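Local coordinates for protein N-acetylmuramoyl-L-alanine amidase (Clostridium intestinale URNW, PDB 6SRT) that probably cleaves the amide bond between N-acetylmuramic acid and L-alanine in bacterial cell-wall peptidoglycan, as a zinc-dependent endolysin of the amidase 2 family, at residues P41-Y46 / A101-I106; P34-F39 / N90-H95. All coordinates share one frame; numbering follows the deposited sequence. Where two conformers were deposited one is given.

Contacts 1 and 2 show how two loops of one chain can be closed in staggered order. From the N terminus the chain passes through 34-39 and, almost at once, 41-46, which opens strand 43-48. It then runs through helix 56-65 and the hairpin strands 75-77 and 83-85 before 90-95 returns to 34-39 and closes contact 2. Residues 101-106 come back last, to 41-46, closing contact 1, so the two closures cross. Contact 1 joins central strands of the sheet, whereas contact 2 pins together the loops leading into them. They meet at His95, whose NE2 bonds to Ala103 O, and at Phe39, which packs edge-to-face on Phe104.

Contact 1: residues P41-Y46 / A101-I106; sequences PNMIVY and ARAFGI
Strands 43-46 and 103-106 run parallel, 4.4 Å apart at closest approach and 26° off in direction, with Met43 beside Ala103 and Tyr46 beside Ile106. The main chains are joined by alternating bonds: Phe104 N to Met43 O, Val45 N to Phe104 O and Ile106 N to Val45 O. Just before the strands, Asn42 N donates to Arg102 O, and in the conformer given the Arg102 side chain returns the grip: its NE reaches Asn42 OD1 at 2.7 Å, on a lone pair and in the guanidinium plane, while NH2 adds a weak bond to the same oxygen. Water 1 accepts from that NH2 and lies 2.9 Å from Asn42 O. Met43, also in the conformer given, is extended until its bend at chi3 (-74°) and lays CE over one guanidinium face, 3.8 Å from Arg102 CZ. These are neighbouring central strands of the mixed sheet of the amidase 2 (PGRP-like) fold, and strand 43-48 runs on to the zinc ligand His47. On the face bearing Val45, CG2 of that residue lies 3.8 Å from Ala103 CB, and its side chain also touches zinc ligand His144. The other face turns to helix 119-136. There Ile106 CD1 meets Ile44 CG2 at 3.6 Å and flanks the Tyr46 ring, whose OH bonds to Ser129. Phe104, on that same face, is met by Pro41 from the loop before the strand, Pro41 CB lying 3.6 Å from Phe104 CE2.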
ATOM      1  N   PRO A  41     -13.629   1.607   1.442  1.00 10.88           N
ATOM      2  CA  PRO A  41     -12.734   0.468   1.484  1.00 11.24           C
ATOM      3  C   PRO A  41     -13.261  -0.713   2.276  1.00 11.43           C
ATOM      4  O   PRO A  41     -13.782  -0.535   3.386  1.00 13.33           O
ATOM      5  CB  PRO A  41     -11.469   1.057   2.116  1.00 12.84           C
ATOM      6  CG  PRO A  41     -11.973   2.238   2.916  1.00 13.17           C
ATOM      7  CD  PRO A  41     -13.099   2.798   2.094  1.00 12.22           C
ATOM      8  N   ASN A  42     -13.107  -1.892   1.702  1.00 11.06           N
ATOM      9  CA  ASN A  42     -13.411  -3.157   2.374  1.00 11.49           C
ATOM     10  C   ASN A  42     -12.320  -4.186   2.130  1.00 11.07           C
ATOM     11  O   ASN A  42     -12.530  -5.383   2.410  1.00 12.81           O
ATOM     12  CB  ASN A  42     -14.797  -3.641   2.081  1.00 11.78           C
ATOM     13  CG  ASN A  42     -14.977  -4.018   0.621  1.00 13.99           C
ATOM     14  OD1 ASN A  42     -14.038  -4.086  -0.158  1.00 14.04           O
ATOM     15  ND2 ASN A  42     -16.226  -4.284   0.235  1.00 20.64           N
ATOM     16  N   MET A  43     -11.150  -3.756   1.647  0.50 10.45           N
ATOM     17  CA  MET A  43     -10.037  -4.639   1.188  0.50 10.05           C
ATOM     18  C   MET A  43      -8.754  -3.858   1.437  0.50  9.65           C
ATOM     19  O   MET A  43      -8.744  -2.617   1.362  0.50 10.25           O
ATOM     20  CB  MET A  43     -10.215  -4.990  -0.292  0.50 11.31           C
ATOM     21  CG  MET A  43      -9.256  -5.997  -0.786  0.50 11.05           C
ATOM     22  SD  MET A  43      -9.403  -6.087  -2.599  0.50 11.58           S
ATOM     23  CE  MET A  43     -10.957  -6.974  -2.681  0.50 14.14           C
ATOM     24  N   ILE A  44      -7.665  -4.598   1.727  1.00 10.13           N
ATOM     25  CA  ILE A  44      -6.305  -4.080   1.665  1.00  9.56           C
ATOM     26  C   ILE A  44      -5.551  -4.932   0.631  1.00 10.46           C
ATOM     27  O   ILE A  44      -5.643  -6.146   0.673  1.00 11.48           O
ATOM     28  CB  ILE A  44      -5.609  -4.159   3.028  1.00 10.78           C
ATOM     29  CG1 ILE A  44      -6.258  -3.253   4.032  1.00 12.42           C
ATOM     30  CG2 ILE A  44      -4.116  -3.919   2.914  1.00 13.84           C
ATOM     31  CD1 ILE A  44      -5.894  -3.547   5.428  1.00 14.78           C
ATOM     32  N   VAL A  45      -4.880  -4.251  -0.275  1.00  9.75           N
ATOM     33  CA  VAL A  45      -4.082  -4.884  -1.355  1.00  9.81           C
ATOM     34  C   VAL A  45      -2.607  -4.512  -1.176  1.00  9.63           C
ATOM     35  O   VAL A  45      -2.257  -3.308  -1.077  1.00  9.91           O
ATOM     36  CB  VAL A  45      -4.555  -4.493  -2.755  1.00  9.82           C
ATOM     37  CG1 VAL A  45      -3.692  -5.139  -3.822  1.00 11.22           C
ATOM     38  CG2 VAL A  45      -6.004  -4.859  -2.981  1.00 11.35           C
ATOM     39  N   TYR A  46      -1.754  -5.553  -1.134  1.00  9.33           N
ATOM     40  CA  TYR A  46      -0.310  -5.380  -0.963  1.00 10.09           C
ATOM     41  C   TYR A  46       0.415  -5.400  -2.310  1.00  9.90           C
ATOM     42  O   TYR A  46       0.138  -6.221  -3.187  1.00 10.20           O
ATOM     43  CB  TYR A  46       0.285  -6.486  -0.083  1.00 10.06           C
ATOM     44  CG  TYR A  46      -0.297  -6.521   1.313  1.00 10.09           C
ATOM     45  CD1 TYR A  46       0.118  -5.607   2.238  1.00 10.51           C
ATOM     46  CD2 TYR A  46      -1.245  -7.429   1.710  1.00 13.21           C
ATOM     47  CE1 TYR A  46      -0.400  -5.539   3.523  1.00 10.70           C
ATOM     48  CE2 TYR A  46      -1.727  -7.434   2.979  1.00 15.16           C
ATOM     49  CZ  TYR A  46      -1.347  -6.468   3.889  1.00 12.09           C
ATOM     50  OH  TYR A  46      -1.969  -6.501   5.117  1.00 14.64           O
ATOM     51  N   ALA A 101     -11.930   1.584  -5.878  1.00 11.01           N
ATOM     52  CA  ALA A 101     -12.925   2.270  -5.044  1.00 11.33           C
ATOM     53  C   ALA A 101     -13.158   1.550  -3.736  1.00 11.45           C
ATOM     54  O   ALA A 101     -13.833   2.118  -2.865  1.00 13.61           O
ATOM     55  CB  ALA A 101     -14.220   2.461  -5.807  1.00 15.19           C
ATOM     56  N   ARG A 102     -12.666   0.332  -3.580  1.00 10.83           N
ATOM     57  CA  ARG A 102     -12.914  -0.504  -2.391  0.50 10.90           C
ATOM     58  C   ARG A 102     -11.620  -0.967  -1.693  1.00 10.33           C
ATOM     59  O   ARG A 102     -11.741  -1.722  -0.718  1.00 11.91           O
ATOM     60  CB  ARG A 102     -13.807  -1.705  -2.744  0.50 13.03           C
ATOM     61  CG  ARG A 102     -13.098  -2.737  -3.604  0.50 12.41           C
ATOM     62  CD  ARG A 102     -13.990  -3.915  -3.885  0.50 13.17           C
ATOM     63  NE  ARG A 102     -14.182  -4.840  -2.788  0.50 12.91           N
ATOM     64  CZ  ARG A 102     -14.657  -6.068  -2.919  0.50 16.83           C
ATOM     65  NH1 ARG A 102     -15.023  -6.492  -4.107  0.50 20.60           N
ATOM     66  NH2 ARG A 102     -14.778  -6.859  -1.873  0.50 18.84           N
ATOM     67  N   ALA A 103     -10.450  -0.567  -2.156  1.00  9.68           N
ATOM     68  CA  ALA A 103      -9.203  -1.142  -1.634  1.00 10.30           C
ATOM     69  C   ALA A 103      -8.193  -0.089  -1.247  1.00  9.58           C
ATOM     70  O   ALA A 103      -7.814   0.740  -2.083  1.00 10.32           O
ATOM     71  CB  ALA A 103      -8.615  -2.091  -2.651  1.00 10.98           C
ATOM     72  N   PHE A 104      -7.683  -0.202  -0.036  1.00  9.49           N
ATOM     73  CA  PHE A 104      -6.384   0.433   0.279  1.00  9.79           C
ATOM     74  C   PHE A 104      -5.258  -0.259  -0.423  1.00  8.81           C
ATOM     75  O   PHE A 104      -5.259  -1.485  -0.586  1.00 11.04           O
ATOM     76  CB  PHE A 104      -6.121   0.368   1.781  1.00  9.98           C
ATOM     77  CG  PHE A 104      -6.960   1.304   2.600  1.00  9.89           C
ATOM     78  CD1 PHE A 104      -6.729   2.676   2.509  1.00 10.75           C
ATOM     79  CD2 PHE A 104      -7.905   0.804   3.494  1.00  9.85           C
ATOM     80  CE1 PHE A 104      -7.517   3.557   3.237  1.00 11.44           C
ATOM     81  CE2 PHE A 104      -8.650   1.713   4.246  1.00 12.33           C
ATOM     82  CZ  PHE A 104      -8.463   3.063   4.110  1.00 11.96           C
ATOM     83  N   GLY A 105      -4.331   0.539  -0.890  1.00  9.10           N
ATOM     84  CA  GLY A 105      -3.109   0.008  -1.525  1.00  9.38           C
ATOM     85  C   GLY A 105      -1.902   0.341  -0.688  1.00  9.25           C
ATOM     86  O   GLY A 105      -1.613   1.515  -0.386  1.00 10.61           O
ATOM     87  N   ILE A 106      -1.148  -0.688  -0.251  1.00  8.55           N
ATOM     88  CA  ILE A 106       0.071  -0.558   0.575  1.00  9.45           C
ATOM     89  C   ILE A 106       1.216  -1.109  -0.220  1.00  9.26           C
ATOM     90  O   ILE A 106       1.231  -2.311  -0.500  1.00 10.23           O
ATOM     91  CB  ILE A 106      -0.065  -1.289   1.900  1.00  9.94           C
ATOM     92  CG1 ILE A 106      -1.270  -0.805   2.735  1.00 11.34           C
ATOM     93  CG2 ILE A 106       1.241  -1.148   2.690  1.00 11.65           C
ATOM     94  CD1 ILE A 106      -1.522  -1.602   3.975  1.00 11.70           C
TER
HETATM   95  O   HOH W   1     -13.618  -7.243   0.500  1.00 21.48           O

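Contact 2: residues P34-F39 / N90-H95; sequences PLSYNF and NAVGSH
A carbonyl oxygen sits over the middle of an aromatic ring: Ala91 O lies 3.5 Å above the plane of Phe39, while also accepting a hydrogen bond from His74 NE2. Phe39 has CG anti to its backbone N (chi1 180°), which brings the ring against the 90-92 backbone, and its CB packs 3.8 Å from Val92 CG2. Between two loops without regular structure, one direct hydrogen bond is made, from Val92 N to Ser36 O at 2.8 Å and nearly straight. Water 2 extends it by bridging Ser36 N and Val92 O; water 3 lies within hydrogen-bonding distance of both Phe39 O and Asn90 O. Tyr37 takes Ala91 CB over one ring face, a CH-pi contact 4.2 Å from the centroid, and meets Asn90 at its edge, with Asn90 OD1 3.4 Å from Tyr37 CE2 and the amide turned 75° from the ring. The bend of 34-39 that presents these groups is an ST turn, Ser36 OG accepting from Asn38 N, followed by an inverse gamma turn centred on Asn38. The contact is partly buried, and joins the loop that enters strand 43-48 to the one between strands 83-85 and 103-108, with Phe39 stacked on His74 just ahead of strand 75-77.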
ATOM      1  N   PRO A  34      -8.353  15.689 -10.521  1.00 14.26           N
ATOM      2  CA  PRO A  34      -9.203  15.686  -9.330  1.00 13.60           C
ATOM      3  C   PRO A  34      -9.234  14.310  -8.679  1.00 14.65           C
ATOM      4  O   PRO A  34      -9.496  13.323  -9.357  1.00 16.73           O
ATOM      5  CB  PRO A  34     -10.591  16.078  -9.853  1.00 15.29           C
ATOM      6  CG  PRO A  34     -10.327  16.833 -11.083  1.00 16.94           C
ATOM      7  CD  PRO A  34      -9.096  16.173 -11.681  1.00 16.08           C
ATOM      8  N   LEU A  35      -9.016  14.297  -7.382  1.00 13.38           N
ATOM      9  CA  LEU A  35      -9.215  13.075  -6.585  1.00 13.02           C
ATOM     10  C   LEU A  35     -10.700  12.857  -6.374  1.00 13.57           C
ATOM     11  O   LEU A  35     -11.450  13.765  -6.109  1.00 12.98           O
ATOM     12  CB  LEU A  35      -8.487  13.177  -5.242  1.00 13.25           C
ATOM     13  CG  LEU A  35      -6.973  13.206  -5.326  1.00 14.12           C
ATOM     14  CD1 LEU A  35      -6.399  13.349  -3.942  1.00 17.21           C
ATOM     15  CD2 LEU A  35      -6.380  12.037  -6.049  1.00 16.60           C
ATOM     16  N   SER A  36     -11.079  11.591  -6.458  1.00 12.50           N
ATOM     17  CA  SER A  36     -12.415  11.171  -6.036  1.00 12.14           C
ATOM     18  C   SER A  36     -12.346  10.691  -4.579  1.00 10.37           C
ATOM     19  O   SER A  36     -11.456   9.877  -4.266  1.00 12.62           O
ATOM     20  CB  SER A  36     -12.919  10.079  -6.922  1.00 12.71           C
ATOM     21  OG  SER A  36     -14.157   9.570  -6.405  1.00 13.75           O
ATOM     22  N   TYR A  37     -13.377  11.056  -3.874  1.00 10.16           N
ATOM     23  CA  TYR A  37     -13.586  10.670  -2.464  1.00 11.41           C
ATOM     24  C   TYR A  37     -14.721   9.703  -2.353  1.00 12.13           C
ATOM     25  O   TYR A  37     -15.137   9.383  -1.203  1.00 12.95           O
ATOM     26  CB  TYR A  37     -13.633  11.902  -1.520  1.00 12.54           C
ATOM     27  CG  TYR A  37     -12.332  12.674  -1.504  1.00 11.72           C
ATOM     28  CD1 TYR A  37     -11.966  13.484  -2.563  1.00 11.69           C
ATOM     29  CD2 TYR A  37     -11.437  12.529  -0.453  1.00 14.50           C
ATOM     30  CE1 TYR A  37     -10.792  14.231  -2.523  1.00 13.10           C
ATOM     31  CE2 TYR A  37     -10.271  13.244  -0.399  1.00 14.02           C
ATOM     32  CZ  TYR A  37      -9.937  14.085  -1.437  1.00 13.74           C
ATOM     33  OH  TYR A  37      -8.740  14.780  -1.358  1.00 16.68           O
ATOM     34  N   ASN A  38     -15.181   9.168  -3.475  1.00 12.06           N
ATOM     35  CA  ASN A  38     -16.196   8.087  -3.488  1.00 13.02           C
ATOM     36  C   ASN A  38     -15.464   6.768  -3.274  1.00 13.02           C
ATOM     37  O   ASN A  38     -15.396   5.949  -4.158  1.00 13.16           O
ATOM     38  CB  ASN A  38     -17.062   8.094  -4.729  1.00 13.44           C
ATOM     39  CG  ASN A  38     -18.035   9.258  -4.798  1.00 14.75           C
ATOM     40  OD1 ASN A  38     -18.381   9.941  -3.802  1.00 17.79           O
ATOM     41  ND2 ASN A  38     -18.486   9.497  -5.997  1.00 15.77           N
ATOM     42  N   PHE A  39     -14.893   6.638  -2.076  1.00 13.37           N
ATOM     43  CA  PHE A  39     -14.015   5.525  -1.699  1.00 12.36           C
ATOM     44  C   PHE A  39     -14.623   4.856  -0.471  1.00 12.46           C
ATOM     45  O   PHE A  39     -14.927   5.538   0.465  1.00 16.12           O
ATOM     46  CB  PHE A  39     -12.652   6.120  -1.359  1.00 12.68           C
ATOM     47  CG  PHE A  39     -11.587   5.148  -0.939  1.00 11.05           C
ATOM     48  CD1 PHE A  39     -11.176   4.095  -1.718  1.00 11.33           C
ATOM     49  CD2 PHE A  39     -10.955   5.309   0.295  1.00 12.40           C
ATOM     50  CE1 PHE A  39     -10.182   3.231  -1.310  1.00 11.63           C
ATOM     51  CE2 PHE A  39      -9.912   4.493   0.675  1.00 13.04           C
ATOM     52  CZ  PHE A  39      -9.539   3.425  -0.104  1.00 11.83           C
ATOM     53  N   ASN A  90      -8.957   8.855   2.592  1.00 11.49           N
ATOM     54  CA  ASN A  90     -10.363   8.856   2.174  1.00 12.31           C
ATOM     55  C   ASN A  90     -10.561   9.019   0.664  1.00 11.88           C
ATOM     56  O   ASN A  90     -11.718   9.200   0.227  1.00 12.43           O
ATOM     57  CB  ASN A  90     -11.185   9.890   2.946  1.00 15.56           C
ATOM     58  CG  ASN A  90     -10.678  11.306   2.832  1.00 18.04           C
ATOM     59  OD1 ASN A  90      -9.511  11.544   2.503  1.00 19.75           O
ATOM     60  ND2 ASN A  90     -11.560  12.241   3.205  1.00 24.22           N
ATOM     61  N   ALA A  91      -9.484   8.974  -0.105  1.00 10.90           N
ATOM     62  CA  ALA A  91      -9.565   9.127  -1.557  1.00 11.27           C
ATOM     63  C   ALA A  91      -9.360   7.793  -2.253  1.00 10.32           C
ATOM     64  O   ALA A  91      -8.582   6.949  -1.837  1.00 11.08           O
ATOM     65  CB  ALA A  91      -8.514  10.112  -2.059  1.00 12.10           C
ATOM     66  N   VAL A  92     -10.013   7.660  -3.428  1.00 10.32           N
ATOM     67  CA  VAL A  92      -9.751   6.541  -4.323  1.00 10.06           C
ATOM     68  C   VAL A  92      -8.288   6.635  -4.802  1.00  9.89           C
ATOM     69  O   VAL A  92      -7.830   7.697  -5.258  1.00 11.07           O
ATOM     70  CB  VAL A  92     -10.730   6.548  -5.511  1.00 10.01           C
ATOM     71  CG1 VAL A  92     -10.438   5.369  -6.445  1.00 12.38           C
ATOM     72  CG2 VAL A  92     -12.182   6.529  -5.067  1.00 12.02           C
ATOM     73  N   GLY A  93      -7.564   5.508  -4.792  1.00 10.19           N
ATOM     74  CA  GLY A  93      -6.175   5.403  -5.275  1.00 10.21           C
ATOM     75  C   GLY A  93      -6.124   4.942  -6.713  1.00 10.87           C
ATOM     76  O   GLY A  93      -7.175   4.822  -7.411  1.00 11.90           O
ATOM     77  N   SER A  94      -4.912   4.655  -7.137  1.00 10.42           N
ATOM     78  CA  SER A  94      -4.605   4.159  -8.470  1.00 10.68           C
ATOM     79  C   SER A  94      -3.573   3.047  -8.354  1.00 10.77           C
ATOM     80  O   SER A  94      -2.381   3.253  -8.673  1.00 13.17           O
ATOM     81  CB  SER A  94      -4.019   5.291  -9.362  1.00 12.31           C
ATOM     82  OG  SER A  94      -4.915   6.386  -9.480  1.00 13.82           O
ATOM     83  N   HIS A  95      -3.994   1.934  -7.830  1.00 10.64           N
ATOM     84  CA  HIS A  95      -3.077   0.805  -7.564  1.00 10.31           C
ATOM     85  C   HIS A  95      -3.608  -0.524  -8.053  1.00 10.70           C
ATOM     86  O   HIS A  95      -2.757  -1.401  -8.310  1.00 12.75           O
ATOM     87  CB  HIS A  95      -2.630   0.757  -6.111  1.00 10.36           C
ATOM     88  CG  HIS A  95      -3.761   0.429  -5.165  1.00  9.79           C
ATOM     89  ND1 HIS A  95      -4.114  -0.841  -4.808  1.00 10.21           N
ATOM     90  CD2 HIS A  95      -4.686   1.257  -4.614  1.00  9.95           C
ATOM     91  CE1 HIS A  95      -5.202  -0.782  -4.068  1.00 10.15           C
ATOM     92  NE2 HIS A  95      -5.564   0.488  -3.915  1.00 10.22           N
TER
HETATM   93  O   HOH W   2      -9.058   9.533  -7.025  1.00 13.34           O
HETATM   94  O   HOH W   3     -13.890   7.939   1.464  0.50 15.96           O